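PDB 4Q5F: glutathione S-transferase 1 from Ascaris suum, which conjugates reduced glutathione to a wide range of hydrophobic electrophiles and can also act as a glutathione peroxidase. Local coordinates for residues Lys195-Glu198 against His199-Leu203; Lys163-Thr166 against Trp167-Val171. All coordinates share one frame; numbering follows the deposited sequence.

Contact 1: residues Lys195-Glu198 against His199-Leu203; sequences KYIE and HVREL
Y196 and V200 sit one helical turn apart and point the same way. The CG2 methyl of V200 approaches the Y196 ring obliquely, with CG2 4.0 Å from Y196 CE1. That methyl lies beside the V200 backbone N, because V200 CG1 takes the place anti to that N (chi1 176°). CG2 therefore also packs 3.2 Å from the Y196 O. I197 and R201 repeat the pattern. The R201 chain runs alongside I197, and its CD touches I197 CG2 at 3.5 Å. R201 then bends at chi3 (68°), and its guanidinium makes a weak, long ion pair with D174. This is the tight side: Y196 and V200 meet T173 of helix 167-182, and I197 meets L176. The Y196 hydroxyl has D169 as its hydrogen-bond partner. Backbone bonds hold the turns together: H199 N to K195 O is 2.7 Å, V200 N to Y196 O is 3.3 Å and nearly straight, and R201 N to I197 O is weak.

The other side is loose and faces solvent. The E198 and E202 side chains cross there with their carboxylate planes nearly parallel, 13° apart. E198 OE1 and E202 OE2 are 3.9 Å apart, so the like charges probably repel somewhat. This is i to i+4 packing along an amphipathic helix, here in the all-helical C-terminal domain of a glutathione transferase.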
loop_
_atom_site.group_PDB
_atom_site.type_symbol
_atom_site.label_atom_id
_atom_site.label_comp_id
_atom_site.label_asym_id
_atom_site.label_seq_id
_atom_site.Cartn_x
_atom_site.Cartn_y
_atom_site.Cartn_z
ATOM N N LYS B 195 16.725 -19.064 1.765
ATOM C CA LYS B 195 16.921 -19.630 0.435
ATOM C C LYS B 195 16.272 -18.733 -0.612
ATOM O O LYS B 195 16.866 -18.425 -1.645
ATOM C CB LYS B 195 16.314 -21.032 0.347
ATOM C CG LYS B 195 17.082 -22.106 1.099
ATOM C CD LYS B 195 16.641 -23.507 0.679
ATOM C CE LYS B 195 15.454 -23.990 1.499
ATOM N NZ LYS B 195 14.849 -25.256 0.993
ATOM N N TYR B 196 15.037 -18.334 -0.325
ATOM C CA TYR B 196 14.251 -17.462 -1.192
ATOM C C TYR B 196 15.007 -16.181 -1.540
ATOM O O TYR B 196 15.015 -15.747 -2.692
ATOM C CB TYR B 196 12.931 -17.145 -0.489
ATOM C CG TYR B 196 12.111 -16.019 -1.073
ATOM C CD1 TYR B 196 11.683 -16.050 -2.394
ATOM C CD2 TYR B 196 11.728 -14.942 -0.284
ATOM C CE1 TYR B 196 10.917 -15.025 -2.916
ATOM C CE2 TYR B 196 10.964 -13.917 -0.798
ATOM C CZ TYR B 196 10.561 -13.963 -2.112
ATOM O OH TYR B 196 9.796 -12.942 -2.620
ATOM N N ILE B 197 15.649 -15.589 -0.541
ATOM C CA ILE B 197 16.443 -14.382 -0.743
ATOM C C ILE B 197 17.720 -14.699 -1.519
ATOM O O ILE B 197 18.146 -13.914 -2.363
ATOM C CB ILE B 197 16.794 -13.718 0.608
ATOM C CG1 ILE B 197 15.517 -13.234 1.296
ATOM C CG2 ILE B 197 17.747 -12.539 0.416
ATOM C CD1 ILE B 197 15.690 -12.913 2.764
ATOM N N GLU B 198 18.324 -15.848 -1.231
ATOM C CA GLU B 198 19.534 -16.271 -1.927
ATOM C C GLU B 198 19.241 -16.476 -3.410
ATOM O O GLU B 198 20.017 -16.068 -4.273
ATOM C CB GLU B 198 20.064 -17.575 -1.327
ATOM C CG GLU B 198 21.450 -17.968 -1.816
ATOM C CD GLU B 198 21.793 -19.413 -1.497
ATOM O OE1 GLU B 198 21.230 -20.318 -2.152
ATOM O OE2 GLU B 198 22.618 -19.646 -0.589
ATOM N N HIS B 199 18.106 -17.111 -3.693
ATOM C CA HIS B 199 17.714 -17.436 -5.060
ATOM C C HIS B 199 17.532 -16.185 -5.919
ATOM O O HIS B 199 18.207 -16.019 -6.934
ATOM C CB HIS B 199 16.417 -18.248 -5.050
ATOM C CG HIS B 199 15.951 -18.672 -6.410
ATOM N ND1 HIS B 199 15.869 -19.991 -6.789
ATOM C CD2 HIS B 199 15.539 -17.943 -7.477
ATOM C CE1 HIS B 199 15.428 -20.063 -8.035
ATOM N NE2 HIS B 199 15.221 -18.836 -8.473
ATOM N N VAL B 200 16.608 -15.318 -5.510
ATOM C CA VAL B 200 16.269 -14.118 -6.270
ATOM C C VAL B 200 17.509 -13.279 -6.569
ATOM O O VAL B 200 17.670 -12.766 -7.675
ATOM C CB VAL B 200 15.237 -13.251 -5.504
ATOM C CG1 VAL B 200 14.939 -11.933 -6.252
ATOM C CG2 VAL B 200 13.959 -14.057 -5.246
ATOM N N ARG B 201 18.390 -13.152 -5.583
ATOM C CA ARG B 201 19.565 -12.303 -5.723
ATOM C C ARG B 201 20.690 -12.996 -6.488
ATOM O O ARG B 201 21.705 -12.375 -6.808
ATOM C CB ARG B 201 20.035 -11.834 -4.345
ATOM C CG ARG B 201 19.104 -10.795 -3.738
ATOM C CD ARG B 201 19.205 -10.727 -2.227
ATOM N NE ARG B 201 20.487 -10.198 -1.771
ATOM C CZ ARG B 201 20.800 -8.907 -1.748
ATOM N NH1 ARG B 201 19.931 -7.996 -2.170
ATOM N NH2 ARG B 201 21.991 -8.523 -1.311
ATOM N N GLU B 202 20.502 -14.278 -6.785
ATOM C CA GLU B 202 21.429 -15.014 -7.640
ATOM C C GLU B 202 20.963 -15.005 -9.094
ATOM O O GLU B 202 21.653 -15.521 -9.973
ATOM C CB GLU B 202 21.604 -16.451 -7.142
ATOM C CG GLU B 202 22.602 -16.577 -5.999
ATOM C CD GLU B 202 22.716 -17.993 -5.470
ATOM O OE1 GLU B 202 22.000 -18.881 -5.981
ATOM O OE2 GLU B 202 23.525 -18.218 -4.546
ATOM N N LEU B 203 19.793 -14.422 -9.346
ATOM C CA LEU B 203 19.342 -14.199 -10.716
ATOM C C LEU B 203 20.388 -13.342 -11.431
ATOM O O LEU B 203 20.835 -12.338 -10.876
ATOM C CB LEU B 203 17.981 -13.501 -10.738
ATOM C CG LEU B 203 16.768 -14.344 -10.332
ATOM C CD1 LEU B 203 15.546 -13.461 -10.135
ATOM C CD2 LEU B 203 16.483 -15.416 -11.376
#

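Contact 2: residues Lys163-Thr166 against Trp167-Val171; sequences KSVT and WADLV
D169 reaches back to T166, the N-cap residue of helix 167-182. Its OD2 accepts a hydrogen bond from T166 N at 2.8 Å, through the lone pair that faces away from OD1. The bond is somewhat bent (150°). The T166 hydroxyl lies close by, with OG1 2.9 Å from D169 OD2. OG1 is held between the T166 backbone N and carbonyl carbon (chi1 64°), which turns it to the same carboxylate oxygen. On the helix side, T166 O accepts the first-turn hydrogen bond from L170 N at 3.3 Å.

V165 comes just before the cap. Its CG2 packs on D169 CB at 3.7 Å and on L170 CD2 at 3.8 Å. The V165 and L170 side chains cross at about a right angle. This pairing of the residue before the N-cap with the fourth helical residue is a hydrophobic staple.

The next shell fixes these groups. D169 OD1 is taken by Y196, so the two carboxylate oxygens have different partners. L170 leans on I33 and Q36 of helix 27-37, and the W167 ring meets F104 edge-to-face.

Threonine at the cap and aspartate three residues on are the capping-box residues, and the bond from T166 N to D169 is one half of that box. Cap and staple occur together at this helix start in many glutathione transferases. Here a buried carboxylate stands at the N-terminus of a helix, where the helix dipole and its donors would be expected to stabilise its negative charge.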
loop_
_atom_site.group_PDB
_atom_site.type_symbol
_atom_site.label_atom_id
_atom_site.label_comp_id
_atom_site.label_asym_id
_atom_site.label_seq_id
_atom_site.Cartn_x
_atom_site.Cartn_y
_atom_site.Cartn_z
ATOM N N LYS B 163 5.693 -19.494 -11.043
ATOM C CA LYS B 163 6.938 -20.237 -11.217
ATOM C C LYS B 163 8.102 -19.354 -11.661
ATOM O O LYS B 163 9.222 -19.841 -11.829
ATOM C CB LYS B 163 6.732 -21.358 -12.238
ATOM N N SER B 164 7.839 -18.063 -11.855
ATOM C CA SER B 164 8.884 -17.116 -12.241
ATOM C C SER B 164 8.829 -15.855 -11.381
ATOM O O SER B 164 7.809 -15.558 -10.757
ATOM C CB SER B 164 8.766 -16.750 -13.723
ATOM O OG SER B 164 7.589 -16.004 -13.978
ATOM N N VAL B 165 9.935 -15.117 -11.366
ATOM C CA VAL B 165 10.091 -13.951 -10.504
ATOM C C VAL B 165 9.079 -12.849 -10.829
ATOM O O VAL B 165 8.706 -12.659 -11.987
ATOM C CB VAL B 165 11.535 -13.386 -10.605
ATOM C CG1 VAL B 165 11.730 -12.582 -11.894
ATOM C CG2 VAL B 165 11.874 -12.545 -9.387
ATOM N N THR B 166 8.636 -12.138 -9.794
ATOM C CA THR B 166 7.764 -10.977 -9.954
ATOM C C THR B 166 8.391 -9.766 -9.264
ATOM O O THR B 166 9.405 -9.893 -8.578
ATOM C CB THR B 166 6.361 -11.224 -9.364
ATOM O OG1 THR B 166 6.457 -11.414 -7.946
ATOM C CG2 THR B 166 5.714 -12.448 -10.001
ATOM N N TRP B 167 7.787 -8.595 -9.441
ATOM C CA TRP B 167 8.347 -7.371 -8.878
ATOM C C TRP B 167 8.309 -7.382 -7.353
ATOM O O TRP B 167 9.165 -6.784 -6.704
ATOM C CB TRP B 167 7.620 -6.134 -9.416
ATOM C CG TRP B 167 6.159 -6.064 -9.071
ATOM C CD1 TRP B 167 5.113 -6.476 -9.845
ATOM C CD2 TRP B 167 5.580 -5.536 -7.869
ATOM N NE1 TRP B 167 3.923 -6.241 -9.200
ATOM C CE2 TRP B 167 4.184 -5.664 -7.986
ATOM C CE3 TRP B 167 6.113 -4.970 -6.707
ATOM C CZ2 TRP B 167 3.309 -5.248 -6.983
ATOM C CZ3 TRP B 167 5.242 -4.557 -5.714
ATOM C CH2 TRP B 167 3.857 -4.698 -5.858
ATOM N N ALA B 168 7.322 -8.066 -6.784
ATOM C CA ALA B 168 7.222 -8.183 -5.335
ATOM C C ALA B 168 8.412 -8.962 -4.792
ATOM O O ALA B 168 8.952 -8.631 -3.737
ATOM C CB ALA B 168 5.919 -8.860 -4.942
ATOM N N ASP B 169 8.820 -9.995 -5.522
ATOM C CA ASP B 169 9.973 -10.797 -5.129
ATOM C C ASP B 169 11.236 -9.946 -5.072
ATOM O O ASP B 169 12.015 -10.035 -4.123
ATOM C CB ASP B 169 10.180 -11.954 -6.107
ATOM C CG ASP B 169 9.022 -12.937 -6.107
ATOM O OD1 ASP B 169 8.606 -13.370 -5.011
ATOM O OD2 ASP B 169 8.527 -13.274 -7.204
ATOM N N LEU B 170 11.432 -9.119 -6.095
ATOM C CA LEU B 170 12.633 -8.298 -6.203
ATOM C C LEU B 170 12.750 -7.293 -5.058
ATOM O O LEU B 170 13.819 -7.128 -4.470
ATOM C CB LEU B 170 12.642 -7.556 -7.541
ATOM C CG LEU B 170 12.606 -8.430 -8.800
ATOM C CD1 LEU B 170 12.481 -7.566 -10.044
ATOM C CD2 LEU B 170 13.842 -9.313 -8.884
ATOM N N VAL B 171 11.647 -6.619 -4.748
ATOM C CA VAL B 171 11.654 -5.573 -3.731
ATOM C C VAL B 171 11.737 -6.161 -2.326
ATOM O O VAL B 171 12.474 -5.658 -1.478
ATOM C CB VAL B 171 10.398 -4.681 -3.836
ATOM C CG1 VAL B 171 10.397 -3.606 -2.750
ATOM C CG2 VAL B 171 10.324 -4.035 -5.211
#

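In the fold
Both contacts are local and lie in the C-terminal domain. Contact 2 is the more buried one and opens helix 167-182. Contact 1 is partly exposed and lies at the end of the next helix, 191-201. Their chemistry follows their place. Contact 2 is a polar cap sealed by apolar side chains, while contact 1 splits into an apolar face and a charged outer face. The two touch directly. The hydrogen bond between Y196 OH and D169 OD1, 2.7 Å long, joins contact 1 to the capping carboxylate. V200 CG1 packs on L170 CD2 at 3.9 Å, and L203 reaches V165. The buried face of contact 1 thus packs partly on the helix start made by contact 2.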